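Local coordinates for ParB-like N-terminal domain-containing protein (Pyrococcus furiosus, PDB 1VK1) that is of uncharacterised function but carries a ParB-like N-terminal domain, and is probably an ATP-binding kinase related to the L-serine kinase SerK, at residues 50-58 against 85-93. Numbering follows the deposited sequence.
Sequences FWKPMLLAK and APSVILDYF
With chi1 at -58° in both Leu56 and Ser87, CG of the leucine and OG of the serine each stand beside their own backbone N, and Leu56 CD1 comes to rest against Ser87 OG at 3.5 Å. Ser87 OG also meets Met54 CB, yet donates its hydrogen bond to Ala85 O, 3.0 Å away and approached from above the carbonyl plane. With an alanine here, Ala85 O would probably lose this donor and a small gap would open between Met54 and Leu56. On the same face Ile89 bends its CD1 over to Leu56 CD1 and CB. Leu55, Val88, Ala57 and Leu90 occupy the other face, where Leu55 CD2 lies alongside Val88 CB at 3.8 Å.

Between these layers runs a parallel ladder: Met54 N donates to Pro86 O, Val88 N to Met54 O, Leu56 N to Val88 O and Leu90 N to Leu56 O, the last at 2.8 Å. Beyond it the direct ladder gives way to a water that joins Lys58 N to Leu90 O, while Ala57 CB packs on Tyr92 CB at 3.7 Å. At the opposite end the Phe50 ring slants across Pro86, Phe50 CD2 to Pro86 CG 3.5 Å, while Leu77 of helix 71-80 touches Phe50 and Ala85. Strands 54-58 and 84-90 are the central parallel pair of a four-stranded mixed sheet, flanked by strands 65-67 and 19-22 and joined in the chain by strand 65-67 and then helix 71-80, within the ParB N-terminal domain.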
# COMPACT_ATOMS: atom_id res chain seq x y z
N PHE A 50 -13.46 -11.43 -10.42
CA PHE A 50 -13.08 -10.43 -9.43
C PHE A 50 -13.66 -10.89 -8.11
O PHE A 50 -14.86 -11.00 -7.96
CB PHE A 50 -13.68 -9.08 -9.87
CG PHE A 50 -13.19 -7.91 -9.07
CD1 PHE A 50 -12.06 -7.23 -9.43
CD2 PHE A 50 -13.88 -7.49 -7.95
CE1 PHE A 50 -11.62 -6.14 -8.68
CE2 PHE A 50 -13.41 -6.38 -7.21
CZ PHE A 50 -12.31 -5.74 -7.58
N TRP A 51 -12.80 -11.18 -7.16
CA TRP A 51 -13.27 -11.84 -5.92
C TRP A 51 -13.06 -11.09 -4.63
O TRP A 51 -13.52 -11.55 -3.58
CB TRP A 51 -12.73 -13.25 -5.81
CG TRP A 51 -11.30 -13.35 -5.88
CD1 TRP A 51 -10.55 -13.65 -6.99
CD2 TRP A 51 -10.37 -13.26 -4.78
NE1 TRP A 51 -9.22 -13.70 -6.65
CE2 TRP A 51 -9.08 -13.47 -5.31
CE3 TRP A 51 -10.49 -13.00 -3.40
CZ2 TRP A 51 -7.94 -13.44 -4.52
CZ3 TRP A 51 -9.34 -12.97 -2.63
CH2 TRP A 51 -8.09 -13.18 -3.20
N LYS A 52 -12.36 -9.97 -4.69
CA LYS A 52 -12.04 -9.23 -3.47
C LYS A 52 -12.62 -7.84 -3.58
O LYS A 52 -12.10 -7.01 -4.35
CB LYS A 52 -10.51 -9.16 -3.26
CG LYS A 52 -10.12 -8.75 -1.86
CD LYS A 52 -8.60 -8.81 -1.62
CE LYS A 52 -8.24 -8.32 -0.21
NZ LYS A 52 -6.79 -8.50 0.11
N PRO A 53 -13.69 -7.53 -2.83
CA PRO A 53 -14.38 -6.25 -3.04
C PRO A 53 -13.48 -5.07 -2.68
O PRO A 53 -12.62 -5.19 -1.81
CB PRO A 53 -15.56 -6.31 -2.07
CG PRO A 53 -15.13 -7.26 -1.01
CD PRO A 53 -14.30 -8.31 -1.73
N MET A 54 -13.69 -3.96 -3.35
CA MET A 54 -13.11 -2.71 -2.89
C MET A 54 -13.63 -2.41 -1.50
O MET A 54 -14.77 -2.73 -1.19
CB MET A 54 -13.54 -1.57 -3.81
CG MET A 54 -13.12 -1.70 -5.27
SD MET A 54 -11.30 -1.61 -5.52
CE MET A 54 -11.00 0.04 -4.85
N LEU A 55 -12.81 -1.77 -0.68
CA LEU A 55 -13.29 -1.13 0.55
C LEU A 55 -13.21 0.35 0.34
O LEU A 55 -12.15 0.87 -0.03
CB LEU A 55 -12.44 -1.52 1.78
CG LEU A 55 -12.34 -3.02 2.05
CD1 LEU A 55 -11.49 -3.27 3.32
CD2 LEU A 55 -13.70 -3.67 2.15
N LEU A 56 -14.36 1.02 0.55
CA LEU A 56 -14.51 2.44 0.28
C LEU A 56 -15.11 3.15 1.47
O LEU A 56 -15.78 2.54 2.30
CB LEU A 56 -15.47 2.65 -0.89
CG LEU A 56 -15.12 2.00 -2.23
CD1 LEU A 56 -16.23 2.33 -3.24
CD2 LEU A 56 -13.78 2.42 -2.75
N ALA A 57 -14.92 4.46 1.53
CA ALA A 57 -15.59 5.32 2.50
C ALA A 57 -15.96 6.62 1.82
O ALA A 57 -15.15 7.18 1.09
CB ALA A 57 -14.70 5.60 3.69
N LYS A 58 -17.15 7.11 2.04
CA LYS A 58 -17.55 8.35 1.40
C LYS A 58 -16.73 9.53 1.94
O LYS A 58 -16.48 9.65 3.14
CB LYS A 58 -19.07 8.61 1.55
CG LYS A 58 -19.57 9.89 0.79
CD LYS A 58 -21.07 9.91 0.51
CE LYS A 58 -21.42 9.19 -0.80
NZ LYS A 58 -22.80 9.48 -1.23
N ALA A 85 -16.88 -1.51 -9.91
CA ALA A 85 -16.36 -2.62 -9.14
C ALA A 85 -17.24 -2.86 -7.93
O ALA A 85 -17.73 -1.91 -7.31
CB ALA A 85 -14.93 -2.37 -8.69
N PRO A 86 -17.41 -4.13 -7.54
CA PRO A 86 -18.11 -4.44 -6.29
C PRO A 86 -17.33 -3.92 -5.08
O PRO A 86 -16.12 -4.11 -5.01
CB PRO A 86 -18.14 -5.96 -6.27
CG PRO A 86 -17.05 -6.40 -7.13
CD PRO A 86 -16.88 -5.34 -8.19
N SER A 87 -18.05 -3.29 -4.17
CA SER A 87 -17.48 -2.52 -3.10
C SER A 87 -18.26 -2.70 -1.79
O SER A 87 -19.47 -2.88 -1.78
CB SER A 87 -17.48 -1.04 -3.48
OG SER A 87 -16.78 -0.78 -4.69
N VAL A 88 -17.53 -2.58 -0.70
CA VAL A 88 -18.10 -2.50 0.63
C VAL A 88 -17.88 -1.08 1.10
O VAL A 88 -16.75 -0.60 1.07
CB VAL A 88 -17.44 -3.52 1.59
CG1 VAL A 88 -17.94 -3.32 3.05
CG2 VAL A 88 -17.72 -4.93 1.12
N ILE A 89 -18.94 -0.41 1.52
CA ILE A 89 -18.89 0.97 1.97
C ILE A 89 -18.81 1.00 3.51
O ILE A 89 -19.68 0.46 4.18
CB ILE A 89 -20.14 1.73 1.50
CG1 ILE A 89 -20.44 1.48 0.01
CG2 ILE A 89 -20.03 3.22 1.83
CD1 ILE A 89 -19.38 1.86 -0.86
N LEU A 90 -17.76 1.61 4.03
CA LEU A 90 -17.43 1.68 5.44
C LEU A 90 -17.68 3.09 5.96
O LEU A 90 -17.63 4.07 5.20
CB LEU A 90 -15.92 1.41 5.62
CG LEU A 90 -15.33 0.14 5.07
CD1 LEU A 90 -13.81 0.15 5.22
CD2 LEU A 90 -15.90 -1.06 5.76
N ASP A 91 -17.94 3.20 7.27
CA ASP A 91 -17.81 4.47 7.97
C ASP A 91 -16.36 4.54 8.43
O ASP A 91 -15.97 3.82 9.34
CB ASP A 91 -18.77 4.53 9.17
CG ASP A 91 -18.54 5.78 10.05
OD1 ASP A 91 -17.66 6.63 9.72
OD2 ASP A 91 -19.20 5.97 11.10
N TYR A 92 -15.58 5.39 7.79
CA TYR A 92 -14.13 5.39 7.99
C TYR A 92 -13.75 5.67 9.45
O TYR A 92 -12.79 5.10 9.96
CB TYR A 92 -13.47 6.39 7.06
CG TYR A 92 -11.98 6.20 6.94
CD1 TYR A 92 -11.44 4.95 6.56
CD2 TYR A 92 -11.11 7.24 7.16
CE1 TYR A 92 -10.07 4.76 6.44
CE2 TYR A 92 -9.75 7.06 7.03
CZ TYR A 92 -9.23 5.81 6.68
OH TYR A 92 -7.88 5.63 6.55
N PHE A 93 -14.53 6.50 10.14
CA PHE A 93 -14.18 6.93 11.52
C PHE A 93 -14.85 6.11 12.59
O PHE A 93 -14.79 6.45 13.77
CB PHE A 93 -14.37 8.43 11.65
CG PHE A 93 -13.36 9.20 10.87
CD1 PHE A 93 -12.02 9.24 11.28
CD2 PHE A 93 -13.71 9.84 9.68
CE1 PHE A 93 -11.07 9.92 10.56
CE2 PHE A 93 -12.74 10.53 8.94
CZ PHE A 93 -11.42 10.57 9.39
O HOH W 1 -19.11 5.97 3.76
O HOH W 2 -16.51 7.83 5.78